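Local coordinates for protein argonaute (Methanocaldococcus jannaschii, PDB 5G5S) that cuts single-stranded DNA targets guided by short complementary DNA strands, and may defend its archaeal host against invading genetic elements, at residues T331-I336 with L478-M483; T360-D365 with F429-G434; S458-W463 with A672-G677; K489-D494 with M668-L673. All blocks are in the same frame, centred on the assembly; numbering follows the deposited sequence.

Contact 1: T331-I336 with L478-M483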
loop_
_atom_site.group_PDB
_atom_site.type_symbol
_atom_site.label_atom_id
_atom_site.label_comp_id
_atom_site.label_asym_id
_atom_site.label_seq_id
_atom_site.Cartn_x
_atom_site.Cartn_y
_atom_site.Cartn_z
ATOM N N THR A 331 18.277 15.064 -11.895
ATOM C CA THR A 331 19.051 16.280 -12.165
ATOM C C THR A 331 18.447 17.530 -11.488
ATOM O O THR A 331 18.816 18.649 -11.849
ATOM C CB THR A 331 19.226 16.502 -13.680
ATOM O OG1 THR A 331 17.940 16.649 -14.284
ATOM C CG2 THR A 331 20.047 15.402 -14.363
ATOM N N LEU A 332 17.532 17.349 -10.509
ATOM C CA LEU A 332 16.899 18.478 -9.821
ATOM C C LEU A 332 17.883 19.325 -8.998
ATOM O O LEU A 332 17.769 20.555 -8.983
ATOM C CB LEU A 332 15.725 17.993 -8.954
ATOM C CG LEU A 332 14.627 19.008 -8.618
ATOM C CD1 LEU A 332 13.884 19.444 -9.855
ATOM C CD2 LEU A 332 13.624 18.403 -7.672
ATOM N N PHE A 333 18.844 18.660 -8.326
ATOM C CA PHE A 333 19.854 19.303 -7.481
ATOM C C PHE A 333 21.282 18.979 -7.927
ATOM O O PHE A 333 22.188 18.921 -7.096
ATOM C CB PHE A 333 19.637 18.953 -5.997
ATOM C CG PHE A 333 18.303 19.385 -5.437
ATOM C CD1 PHE A 333 18.134 20.658 -4.902
ATOM C CD2 PHE A 333 17.220 18.514 -5.427
ATOM C CE1 PHE A 333 16.900 21.052 -4.375
ATOM C CE2 PHE A 333 15.988 18.911 -4.903
ATOM C CZ PHE A 333 15.836 20.177 -4.381
ATOM N N THR A 334 21.491 18.790 -9.237
ATOM C CA THR A 334 22.821 18.526 -9.787
ATOM C C THR A 334 23.722 19.776 -9.699
ATOM O O THR A 334 24.945 19.650 -9.616
ATOM C CB THR A 334 22.732 17.875 -11.168
ATOM O OG1 THR A 334 21.601 18.412 -11.859
ATOM C CG2 THR A 334 22.605 16.354 -11.080
ATOM N N TRP A 335 23.085 20.971 -9.625
ATOM C CA TRP A 335 23.699 22.289 -9.469
ATOM C C TRP A 335 24.355 22.491 -8.087
ATOM O O TRP A 335 25.063 23.483 -7.882
ATOM C CB TRP A 335 22.695 23.411 -9.789
ATOM C CG TRP A 335 21.384 23.291 -9.070
ATOM C CD1 TRP A 335 20.251 22.680 -9.526
ATOM C CD2 TRP A 335 21.074 23.790 -7.764
ATOM N NE1 TRP A 335 19.250 22.773 -8.585
ATOM C CE2 TRP A 335 19.729 23.447 -7.491
ATOM C CE3 TRP A 335 21.804 24.498 -6.791
ATOM C CZ2 TRP A 335 19.096 23.788 -6.287
ATOM C CZ3 TRP A 335 21.180 24.829 -5.598
ATOM C CH2 TRP A 335 19.845 24.471 -5.352
ATOM N N ILE A 336 24.133 21.546 -7.152
ATOM C CA ILE A 336 24.736 21.563 -5.814
ATOM C C ILE A 336 26.243 21.308 -5.960
ATOM O O ILE A 336 27.034 22.010 -5.339
ATOM C CB ILE A 336 24.018 20.554 -4.853
ATOM C CG1 ILE A 336 22.545 20.971 -4.573
ATOM C CG2 ILE A 336 24.807 20.272 -3.551
ATOM C CD1 ILE A 336 22.294 22.099 -3.574
ATOM N N LEU A 478 18.206 12.990 -1.383
ATOM C CA LEU A 478 18.013 13.454 -0.015
ATOM C C LEU A 478 17.300 14.794 -0.039
ATOM O O LEU A 478 16.359 14.985 0.723
ATOM C CB LEU A 478 19.363 13.558 0.733
ATOM C CG LEU A 478 19.331 14.180 2.139
ATOM C CD1 LEU A 478 18.505 13.333 3.106
ATOM C CD2 LEU A 478 20.745 14.424 2.669
ATOM N N LEU A 479 17.733 15.711 -0.923
ATOM C CA LEU A 479 17.117 17.026 -1.071
ATOM C C LEU A 479 15.690 16.944 -1.595
ATOM O O LEU A 479 14.845 17.675 -1.088
ATOM C CB LEU A 479 17.998 18.005 -1.874
ATOM C CG LEU A 479 19.276 18.474 -1.159
ATOM C CD1 LEU A 479 20.186 19.235 -2.099
ATOM C CD2 LEU A 479 18.949 19.318 0.085
ATOM N N ILE A 480 15.402 15.994 -2.532
ATOM C CA ILE A 480 14.057 15.747 -3.068
ATOM C C ILE A 480 13.111 15.387 -1.914
ATOM O O ILE A 480 12.023 15.957 -1.799
ATOM C CB ILE A 480 14.051 14.644 -4.175
ATOM C CG1 ILE A 480 14.688 15.168 -5.483
ATOM C CG2 ILE A 480 12.612 14.131 -4.431
ATOM C CD1 ILE A 480 15.158 14.107 -6.431
ATOM N N GLN A 481 13.560 14.458 -1.051
ATOM C CA GLN A 481 12.788 13.996 0.094
ATOM C C GLN A 481 12.583 15.069 1.156
ATOM O O GLN A 481 11.481 15.158 1.692
ATOM C CB GLN A 481 13.345 12.683 0.661
ATOM C CG GLN A 481 12.322 11.973 1.540
ATOM C CD GLN A 481 12.443 10.482 1.552
ATOM O OE1 GLN A 481 12.738 9.840 0.546
ATOM N NE2 GLN A 481 12.127 9.898 2.692
ATOM N N ILE A 482 13.611 15.918 1.408
ATOM C CA ILE A 482 13.548 17.041 2.351
ATOM C C ILE A 482 12.481 18.050 1.892
ATOM O O ILE A 482 11.662 18.482 2.712
ATOM C CB ILE A 482 14.951 17.678 2.577
ATOM C CG1 ILE A 482 15.841 16.754 3.442
ATOM C CG2 ILE A 482 14.853 19.092 3.177
ATOM C CD1 ILE A 482 17.365 17.211 3.647
ATOM N N MET A 483 12.471 18.390 0.580
ATOM C CA MET A 483 11.483 19.291 -0.046
ATOM C C MET A 483 10.058 18.783 0.169
ATOM O O MET A 483 9.182 19.567 0.532
ATOM C CB MET A 483 11.752 19.474 -1.561
ATOM C CG MET A 483 13.083 20.141 -1.898
ATOM S SD MET A 483 13.321 21.814 -1.260
ATOM C CE MET A 483 14.368 21.476 0.140
#

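Contact 2: T360-D365 with F429-G434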
loop_
_atom_site.group_PDB
_atom_site.type_symbol
_atom_site.label_atom_id
_atom_site.label_comp_id
_atom_site.label_asym_id
_atom_site.label_seq_id
_atom_site.Cartn_x
_atom_site.Cartn_y
_atom_site.Cartn_z
ATOM N N THR A 360 17.995 24.185 12.146
ATOM C CA THR A 360 18.326 22.805 11.783
ATOM C C THR A 360 19.217 22.133 12.830
ATOM O O THR A 360 20.039 22.790 13.465
ATOM C CB THR A 360 18.881 22.756 10.344
ATOM O OG1 THR A 360 18.014 23.501 9.492
ATOM C CG2 THR A 360 19.021 21.340 9.800
ATOM N N TYR A 361 19.034 20.822 13.007
ATOM C CA TYR A 361 19.816 19.987 13.914
ATOM C C TYR A 361 20.555 18.926 13.094
ATOM O O TYR A 361 20.003 18.442 12.106
ATOM C CB TYR A 361 18.884 19.299 14.924
ATOM C CG TYR A 361 18.391 20.208 16.026
ATOM C CD1 TYR A 361 17.259 21.001 15.851
ATOM C CD2 TYR A 361 19.037 20.257 17.257
ATOM C CE1 TYR A 361 16.806 21.849 16.862
ATOM C CE2 TYR A 361 18.576 21.079 18.285
ATOM C CZ TYR A 361 17.457 21.871 18.083
ATOM O OH TYR A 361 17.008 22.688 19.096
ATOM N N ILE A 362 21.800 18.587 13.471
ATOM C CA ILE A 362 22.549 17.524 12.785
ATOM C C ILE A 362 22.808 16.412 13.794
ATOM O O ILE A 362 23.653 16.550 14.679
ATOM C CB ILE A 362 23.819 17.959 11.978
ATOM C CG1 ILE A 362 23.606 19.251 11.129
ATOM C CG2 ILE A 362 24.359 16.797 11.123
ATOM C CD1 ILE A 362 22.492 19.229 9.981
ATOM N N LEU A 363 22.028 15.338 13.684
ATOM C CA LEU A 363 22.070 14.187 14.581
ATOM C C LEU A 363 22.915 13.042 14.019
ATOM O O LEU A 363 22.533 12.406 13.038
ATOM C CB LEU A 363 20.632 13.745 14.944
ATOM C CG LEU A 363 19.776 14.820 15.644
ATOM C CD1 LEU A 363 18.321 14.529 15.520
ATOM C CD2 LEU A 363 20.157 14.982 17.109
ATOM N N ILE A 364 24.096 12.821 14.628
ATOM C CA ILE A 364 25.067 11.794 14.228
ATOM C C ILE A 364 25.026 10.633 15.224
ATOM O O ILE A 364 25.128 10.858 16.431
ATOM C CB ILE A 364 26.518 12.364 14.085
ATOM C CG1 ILE A 364 26.564 13.775 13.450
ATOM C CG2 ILE A 364 27.434 11.392 13.330
ATOM C CD1 ILE A 364 26.779 14.892 14.435
ATOM N N ASP A 365 24.894 9.394 14.713
ATOM C CA ASP A 365 24.871 8.167 15.516
ATOM C C ASP A 365 26.241 7.997 16.184
ATOM O O ASP A 365 27.262 8.145 15.506
ATOM C CB ASP A 365 24.546 6.957 14.620
ATOM C CG ASP A 365 24.195 5.689 15.371
ATOM O OD1 ASP A 365 25.120 5.019 15.866
ATOM O OD2 ASP A 365 23.001 5.342 15.419
ATOM N N PHE A 429 14.201 21.630 11.527
ATOM C CA PHE A 429 14.623 20.483 10.739
ATOM C C PHE A 429 15.715 19.698 11.452
ATOM O O PHE A 429 16.452 20.264 12.256
ATOM C CB PHE A 429 15.031 20.871 9.302
ATOM C CG PHE A 429 15.215 19.660 8.413
ATOM C CD1 PHE A 429 14.116 18.957 7.931
ATOM C CD2 PHE A 429 16.485 19.173 8.128
ATOM C CE1 PHE A 429 14.286 17.802 7.166
ATOM C CE2 PHE A 429 16.651 18.014 7.366
ATOM C CZ PHE A 429 15.551 17.338 6.893
ATOM N N ALA A 430 15.796 18.382 11.191
ATOM C CA ALA A 430 16.844 17.542 11.760
ATOM C C ALA A 430 17.353 16.563 10.719
ATOM O O ALA A 430 16.570 15.832 10.130
ATOM C CB ALA A 430 16.348 16.813 12.998
ATOM N N LEU A 431 18.661 16.589 10.456
ATOM C CA LEU A 431 19.284 15.670 9.511
ATOM C C LEU A 431 19.944 14.577 10.344
ATOM O O LEU A 431 20.849 14.854 11.133
ATOM C CB LEU A 431 20.294 16.405 8.609
ATOM C CG LEU A 431 21.020 15.576 7.546
ATOM C CD1 LEU A 431 20.083 15.182 6.403
ATOM C CD2 LEU A 431 22.229 16.327 7.010
ATOM N N ILE A 432 19.416 13.353 10.234
ATOM C CA ILE A 432 19.889 12.197 10.988
ATOM C C ILE A 432 20.866 11.376 10.131
ATOM O O ILE A 432 20.496 10.886 9.059
ATOM C CB ILE A 432 18.694 11.348 11.531
ATOM C CG1 ILE A 432 17.767 12.170 12.449
ATOM C CG2 ILE A 432 19.169 10.069 12.228
ATOM C CD1 ILE A 432 16.280 11.684 12.418
ATOM N N ILE A 433 22.119 11.248 10.612
ATOM C CA ILE A 433 23.173 10.460 9.971
ATOM C C ILE A 433 23.315 9.168 10.794
ATOM O O ILE A 433 23.752 9.201 11.951
ATOM C CB ILE A 433 24.525 11.237 9.855
ATOM C CG1 ILE A 433 24.354 12.750 9.494
ATOM C CG2 ILE A 433 25.536 10.504 8.951
ATOM C CD1 ILE A 433 23.808 13.088 8.102
ATOM N N GLY A 434 22.893 8.058 10.199
ATOM C CA GLY A 434 22.925 6.753 10.846
ATOM C C GLY A 434 23.726 5.699 10.117
ATOM O O GLY A 434 24.421 5.999 9.143
#

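Contact 3: S458-W463 with A672-G677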
loop_
_atom_site.group_PDB
_atom_site.type_symbol
_atom_site.label_atom_id
_atom_site.label_comp_id
_atom_site.label_asym_id
_atom_site.label_seq_id
_atom_site.Cartn_x
_atom_site.Cartn_y
_atom_site.Cartn_z
ATOM N N SER A 458 12.167 15.763 10.200
ATOM C CA SER A 458 13.476 15.130 10.078
ATOM C C SER A 458 13.602 14.126 8.961
ATOM O O SER A 458 12.604 13.549 8.522
ATOM C CB SER A 458 13.859 14.465 11.397
ATOM O OG SER A 458 12.814 13.642 11.886
ATOM N N GLN A 459 14.849 13.883 8.538
ATOM C CA GLN A 459 15.170 12.879 7.535
ATOM C C GLN A 459 16.453 12.150 7.918
ATOM O O GLN A 459 17.449 12.783 8.286
ATOM C CB GLN A 459 15.246 13.474 6.113
ATOM C CG GLN A 459 15.393 12.427 4.980
ATOM C CD GLN A 459 14.346 11.335 4.983
ATOM O OE1 GLN A 459 14.650 10.142 5.075
ATOM N NE2 GLN A 459 13.090 11.708 4.878
ATOM N N ASN A 460 16.403 10.811 7.854
ATOM C CA ASN A 460 17.534 9.943 8.151
ATOM C C ASN A 460 18.173 9.452 6.866
ATOM O O ASN A 460 17.491 9.298 5.851
ATOM C CB ASN A 460 17.140 8.784 9.079
ATOM C CG ASN A 460 15.995 7.908 8.607
ATOM O OD1 ASN A 460 15.040 8.349 7.961
ATOM N ND2 ASN A 460 16.034 6.647 8.994
ATOM N N ILE A 461 19.497 9.246 6.909
ATOM C CA ILE A 461 20.323 8.800 5.787
ATOM C C ILE A 461 21.425 7.867 6.312
ATOM O O ILE A 461 21.933 8.106 7.412
ATOM C CB ILE A 461 20.862 10.055 5.018
ATOM C CG1 ILE A 461 21.024 9.849 3.486
ATOM C CG2 ILE A 461 22.024 10.805 5.709
ATOM C CD1 ILE A 461 22.190 9.041 3.016
ATOM N N LEU A 462 21.760 6.786 5.569
ATOM C CA LEU A 462 22.826 5.869 6.003
ATOM C C LEU A 462 24.162 6.406 5.525
ATOM O O LEU A 462 24.344 6.625 4.321
ATOM C CB LEU A 462 22.615 4.413 5.523
ATOM C CG LEU A 462 21.365 3.660 6.011
ATOM C CD1 LEU A 462 21.256 2.312 5.329
ATOM C CD2 LEU A 462 21.355 3.468 7.530
ATOM N N TRP A 463 25.085 6.653 6.472
ATOM C CA TRP A 463 26.412 7.202 6.193
ATOM C C TRP A 463 27.248 6.390 5.212
ATOM O O TRP A 463 27.881 6.983 4.336
ATOM C CB TRP A 463 27.199 7.507 7.478
ATOM C CG TRP A 463 28.570 8.063 7.217
ATOM C CD1 TRP A 463 29.762 7.482 7.538
ATOM C CD2 TRP A 463 28.887 9.234 6.452
ATOM N NE1 TRP A 463 30.803 8.248 7.071
ATOM C CE2 TRP A 463 30.294 9.326 6.393
ATOM C CE3 TRP A 463 28.114 10.230 5.825
ATOM C CZ2 TRP A 463 30.947 10.381 5.747
ATOM C CZ3 TRP A 463 28.762 11.269 5.178
ATOM C CH2 TRP A 463 30.161 11.334 5.138
ATOM N N ALA A 672 12.248 9.702 -2.781
ATOM C CA ALA A 672 13.413 9.415 -3.604
ATOM C C ALA A 672 14.445 8.495 -2.937
ATOM O O ALA A 672 15.170 7.789 -3.639
ATOM C CB ALA A 672 14.057 10.715 -4.039
ATOM N N LEU A 673 14.492 8.488 -1.593
ATOM C CA LEU A 673 15.421 7.667 -0.806
ATOM C C LEU A 673 14.909 6.244 -0.549
ATOM O O LEU A 673 15.717 5.358 -0.264
ATOM C CB LEU A 673 15.756 8.357 0.524
ATOM C CG LEU A 673 16.574 9.644 0.468
ATOM C CD1 LEU A 673 16.303 10.499 1.690
ATOM C CD2 LEU A 673 18.075 9.347 0.323
ATOM N N TYR A 674 13.580 6.024 -0.651
ATOM C CA TYR A 674 12.948 4.719 -0.428
ATOM C C TYR A 674 12.516 4.032 -1.723
ATOM O O TYR A 674 12.633 4.606 -2.813
ATOM C CB TYR A 674 11.716 4.844 0.495
ATOM C CG TYR A 674 11.920 5.602 1.788
ATOM C CD1 TYR A 674 13.044 5.381 2.582
ATOM C CD2 TYR A 674 10.944 6.469 2.267
ATOM C CE1 TYR A 674 13.229 6.066 3.783
ATOM C CE2 TYR A 674 11.099 7.131 3.483
ATOM C CZ TYR A 674 12.252 6.943 4.230
ATOM O OH TYR A 674 12.415 7.612 5.420
ATOM N N GLY A 675 12.009 2.805 -1.564
ATOM C CA GLY A 675 11.465 1.960 -2.622
ATOM C C GLY A 675 12.429 1.522 -3.701
ATOM O O GLY A 675 13.648 1.639 -3.547
ATOM N N GLU A 676 11.860 1.001 -4.809
ATOM C CA GLU A 676 12.590 0.494 -5.969
ATOM C C GLU A 676 12.744 1.571 -7.053
ATOM O O GLU A 676 11.845 1.769 -7.885
ATOM C CB GLU A 676 11.925 -0.782 -6.515
ATOM N N GLY A 677 13.881 2.262 -7.009
ATOM C CA GLY A 677 14.225 3.320 -7.949
ATOM C C GLY A 677 13.613 4.676 -7.650
ATOM O O GLY A 677 13.360 5.025 -6.490
#

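Contact 4: K489-D494 with M668-L673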
loop_
_atom_site.group_PDB
_atom_site.type_symbol
_atom_site.label_atom_id
_atom_site.label_comp_id
_atom_site.label_asym_id
_atom_site.label_seq_id
_atom_site.Cartn_x
_atom_site.Cartn_y
_atom_site.Cartn_z
ATOM N N LYS A 489 6.296 22.338 -3.205
ATOM C CA LYS A 489 5.796 21.893 -4.506
ATOM C C LYS A 489 6.885 22.206 -5.514
ATOM O O LYS A 489 6.825 23.227 -6.193
ATOM C CB LYS A 489 4.487 22.637 -4.868
ATOM C CG LYS A 489 3.252 22.072 -4.215
ATOM C CD LYS A 489 3.019 22.602 -2.824
ATOM C CE LYS A 489 2.355 21.557 -1.971
ATOM N NZ LYS A 489 2.195 22.056 -0.593
ATOM N N TYR A 490 7.913 21.359 -5.568
ATOM C CA TYR A 490 9.052 21.600 -6.450
ATOM C C TYR A 490 8.735 21.448 -7.942
ATOM O O TYR A 490 8.927 22.391 -8.716
ATOM C CB TYR A 490 10.279 20.777 -6.032
ATOM C CG TYR A 490 11.554 21.578 -6.095
ATOM C CD1 TYR A 490 12.113 21.942 -7.319
ATOM C CD2 TYR A 490 12.183 22.013 -4.935
ATOM C CE1 TYR A 490 13.276 22.705 -7.383
ATOM C CE2 TYR A 490 13.359 22.757 -4.986
ATOM C CZ TYR A 490 13.898 23.109 -6.214
ATOM O OH TYR A 490 15.041 23.863 -6.272
ATOM N N PHE A 491 8.223 20.284 -8.327
ATOM C CA PHE A 491 7.898 19.975 -9.715
ATOM C C PHE A 491 6.420 19.654 -9.884
ATOM O O PHE A 491 5.778 19.182 -8.945
ATOM C CB PHE A 491 8.786 18.820 -10.240
ATOM C CG PHE A 491 8.757 17.562 -9.407
ATOM C CD1 PHE A 491 9.625 17.398 -8.333
ATOM C CD2 PHE A 491 7.870 16.533 -9.703
ATOM C CE1 PHE A 491 9.574 16.243 -7.541
ATOM C CE2 PHE A 491 7.828 15.374 -8.920
ATOM C CZ PHE A 491 8.670 15.243 -7.837
ATOM N N ILE A 492 5.873 19.944 -11.072
ATOM C CA ILE A 492 4.478 19.658 -11.416
ATOM C C ILE A 492 4.435 18.809 -12.700
ATOM O O ILE A 492 5.487 18.530 -13.284
ATOM C CB ILE A 492 3.579 20.937 -11.479
ATOM C CG1 ILE A 492 3.998 21.895 -12.612
ATOM C CG2 ILE A 492 3.510 21.656 -10.125
ATOM C CD1 ILE A 492 2.896 22.324 -13.498
ATOM N N LEU A 493 3.230 18.390 -13.122
ATOM C CA LEU A 493 3.044 17.614 -14.347
ATOM C C LEU A 493 2.957 18.542 -15.543
ATOM O O LEU A 493 2.305 19.584 -15.450
ATOM C CB LEU A 493 1.778 16.756 -14.265
ATOM C CG LEU A 493 1.845 15.514 -13.378
ATOM C CD1 LEU A 493 0.463 14.965 -13.119
ATOM C CD2 LEU A 493 2.729 14.434 -14.002
ATOM N N ASP A 494 3.604 18.170 -16.670
ATOM C CA ASP A 494 3.574 18.961 -17.900
ATOM C C ASP A 494 2.210 18.885 -18.580
ATOM O O ASP A 494 1.828 19.819 -19.289
ATOM C CB ASP A 494 4.690 18.533 -18.873
ATOM C CG ASP A 494 4.788 19.366 -20.144
ATOM O OD1 ASP A 494 4.858 20.612 -20.036
ATOM O OD2 ASP A 494 4.802 18.771 -21.244
ATOM N N MET A 668 5.026 11.418 -9.451
ATOM C CA MET A 668 4.890 12.545 -8.508
ATOM C C MET A 668 5.356 12.120 -7.104
ATOM O O MET A 668 4.659 12.254 -6.110
ATOM C CB MET A 668 3.461 13.133 -8.532
ATOM C CG MET A 668 3.084 13.782 -9.871
ATOM S SD MET A 668 4.301 14.967 -10.563
ATOM C CE MET A 668 4.243 16.260 -9.344
ATOM N N ASN A 669 6.586 11.637 -7.061
ATOM C CA ASN A 669 7.279 11.065 -5.924
ATOM C C ASN A 669 8.320 12.005 -5.279
ATOM O O ASN A 669 9.151 12.590 -5.972
ATOM C CB ASN A 669 7.982 9.763 -6.401
ATOM C CG ASN A 669 8.545 8.921 -5.293
ATOM O OD1 ASN A 669 9.487 8.155 -5.466
ATOM N ND2 ASN A 669 7.935 8.992 -4.144
ATOM N N TYR A 670 8.281 12.095 -3.937
ATOM C CA TYR A 670 9.249 12.797 -3.110
ATOM C C TYR A 670 9.937 11.784 -2.194
ATOM O O TYR A 670 10.793 12.169 -1.431
ATOM C CB TYR A 670 8.603 13.937 -2.319
ATOM C CG TYR A 670 8.269 15.145 -3.169
ATOM C CD1 TYR A 670 9.206 16.154 -3.384
ATOM C CD2 TYR A 670 7.004 15.301 -3.727
ATOM C CE1 TYR A 670 8.899 17.277 -4.149
ATOM C CE2 TYR A 670 6.690 16.412 -4.507
ATOM C CZ TYR A 670 7.642 17.395 -4.719
ATOM O OH TYR A 670 7.331 18.493 -5.482
ATOM N N SER A 671 9.579 10.489 -2.289
ATOM C CA SER A 671 10.172 9.365 -1.539
ATOM C C SER A 671 11.353 8.803 -2.361
ATOM O O SER A 671 11.435 7.601 -2.620
ATOM C CB SER A 671 9.138 8.269 -1.277
ATOM O OG SER A 671 7.909 8.789 -0.799
ATOM N N ALA A 672 12.248 9.702 -2.781
ATOM C CA ALA A 672 13.413 9.415 -3.604
ATOM C C ALA A 672 14.445 8.495 -2.937
ATOM O O ALA A 672 15.170 7.789 -3.639
ATOM C CB ALA A 672 14.057 10.715 -4.039
ATOM N N LEU A 673 14.492 8.488 -1.593
ATOM C CA LEU A 673 15.421 7.667 -0.806
ATOM C C LEU A 673 14.909 6.244 -0.549
ATOM O O LEU A 673 15.717 5.358 -0.264
ATOM C CB LEU A 673 15.756 8.357 0.524
ATOM C CG LEU A 673 16.574 9.644 0.468
ATOM C CD1 LEU A 673 16.303 10.499 1.690
ATOM C CD2 LEU A 673 18.075 9.347 0.323
#

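Contact 1: T331-I336 with L478-M483
Phe333 lays one face of its ring on Leu479 of helix 473-485. Leu479 CB lies 3.6 Å from the centroid of the Phe333 ring and 9° off its normal. This is a CH-pi contact over the middle of the face. Phe333 CG is anti to its carbonyl carbon (chi1 -60°), which carries the ring out of the loop toward the helix. The end of the ring then meets the next helical turn, with Phe333 CZ 3.7 Å from Met483 CG. Ile480 touches two loop side chains with one methylene. Its CG1 is 4.0 Å from Phe333 CE2 and 4.0 Å from Leu332 CD2. Ile336 and Leu479 reach toward each other tip to tip, and Ile336 CG1 comes within 3.8 Å of Leu479 CD1. The same methyl, Leu479 CD1, also touches the Phe333 ring. The whole contact is buried and apolar. Phe333 N also bonds to Asn476 OD1 of the same helix, and Tyr490 packs edge-to-face with the Phe333 ring. Helix 372-390 joins in through Tyr386, which touches both Ile336 and Met483. Leu478 and Ile482 of helix 473-485 pack on strand 428-434, so the helix lies between the loop and the parallel sheet of the Mid domain.

Contact 2: T360-D365 with F429-G434
Leu363 O accepts a bond from Ile433 N at 2.7 Å, nearly straight at 171°. It is one of five backbone bonds that zip the two strands together. Tyr361 and Leu363 of strand 357-365 each give an N-H and a carbonyl to the ladder. Their N-H groups go to Phe429 O and Leu431 O, and their carbonyls receive Leu431 N and Ile433 N. Asp365 N closes the row on Ile433 O at 3.0 Å. The strands run parallel, with 18° between their axes. They are the two inner strands of the four-stranded parallel sheet of the Mid domain, which has a Rossmann-like fold with helices on both faces. Strands 397-407 and 456-462 flank the pair. On the face of Thr360, Ile362, Phe429 and Leu431, neighbouring side chains lie side by side and point the same way. Thr360 CG2 meets the edge of the Phe429 ring, 3.7 Å from CD2 and in the ring plane. Ile362 CD1 rests 3.8 Å from Leu431 CB. Helix 473-485 packs on this side. On the face of Ala430 and Ile432, Leu363 CD1 bridges two partners, 3.9 Å from Ala430 CB and 3.9 Å from Ile432 CG1. Helix 442-452 packs there through Leu451 and Leu447. At the end of the strand Asp365 OD2 is hydrogen-bonded to Tyr444 OH of that helix.

Contact 3: S458-W463 with A672-G677
Gln459 holds CG anti to its backbone N (chi1 -172°) and bends at chi2 (54°), which swings its amide across to Leu673 and Tyr674. The place is the pocket of the Mid domain for the phosphorylated 5' end of the guide DNA. Residues 459-462 bind that end, and Gln459 is a ligand of a divalent metal ion in another structure of this protein. The loop 672-677 faces the edge strand 456-462 here. Leu673 supplies the apolar part. Its CD1 lies 3.9 Å from Gln459 CG and 3.9 Å from Gln459 CD, so the methyl rests against the bend of the glutamine chain. Its other methyl, CD2, is a looser neighbour of Ile461, 4.4 Å from CG1. Tyr674 comes at Gln459 from the opposite direction and brings its hydroxyl toward the amide. The planes of the amide and the tyrosine ring are turned 63° apart. Asn460 crosses Tyr674 at about a right angle, and its OD1 is a distant neighbour of the hydroxyl at 3.7 Å. Asn460 OD1 is hydrogen-bonded to Lys448 NZ of helix 442-452. From helix 473-485, Lys485, an inferred metal ligand, hydrogen-bonds through NZ to Ser458 O, and Gln481, which contacts the guide, bonds through OE1 to Leu673 N. The carboxy-terminal residue also reaches this loop: Tyr674 OH makes a weak hydrogen bond with Ile715 O.

Contact 4: K489-D494 with M668-L673
Next to Ser671, which contacts the guide DNA, Tyr670 and Phe491 form an offset aromatic stack. The ring centroids are 4.8 Å apart and the planes are inclined by 25°. The overlap is partial, with Phe491 CE1 3.6 Å from Tyr670 CZ. Phe491 CG sits between its own backbone N and carbonyl carbon (chi1 54°), a setting that turns the ring toward the loop 668-673. The hydroxyl of Tyr670 lies over the rim of the Phe491 face and receives two backbone N-H groups of the other segment. Both bonds are weak. Tyr490 N is 2.9 Å from Tyr670 OH but bent, at 130°, while Phe491 N is straighter but long, at 3.5 Å from the same oxygen. Asn669 O stands at the edge of the Phe491 ring, in its plane and 3.3 Å from CZ. Met668 runs past Phe491 in the opposite direction, bent at both chi2 and chi3. Its SD lies 5.0 Å from the centroid of the Phe491 ring, at the edge, and also touches Leu493, 3.8 Å from CG. Leu314 and Val316 of strand 314-317 pack on Phe491 as well. Tyr688 OH of helix 684-697 bonds to Tyr670 N and Ser671 OG, which ties the loop to that helix. A Met-aromatic contact and an offset stack thus share one phenylalanine, just where the chain leaves the Mid region for the RNase H-like PIWI domain.

The four contacts lie in and around the Mid domain. Helix 473-485 joins most of them. Ile482 CG1 of contact 1 packs 3.5 Å from Phe429 CZ of contact 2. On another side of the helix, Gln481 OE1 is 3.1 Å from Leu673 N, in the loop shared by contacts 3 and 4. Contacts 2 and 3 meet in one sheet, where Ile432 N bonds to Gln459 O at 2.8 Å. Contacts 2 and 4 do not touch, and their centres are about 23 Å apart. Contact 3 lies in the 5'-end pocket for the guide. Contact 4, about 15 Å away between centres, holds Ser671, another guide-contacting residue.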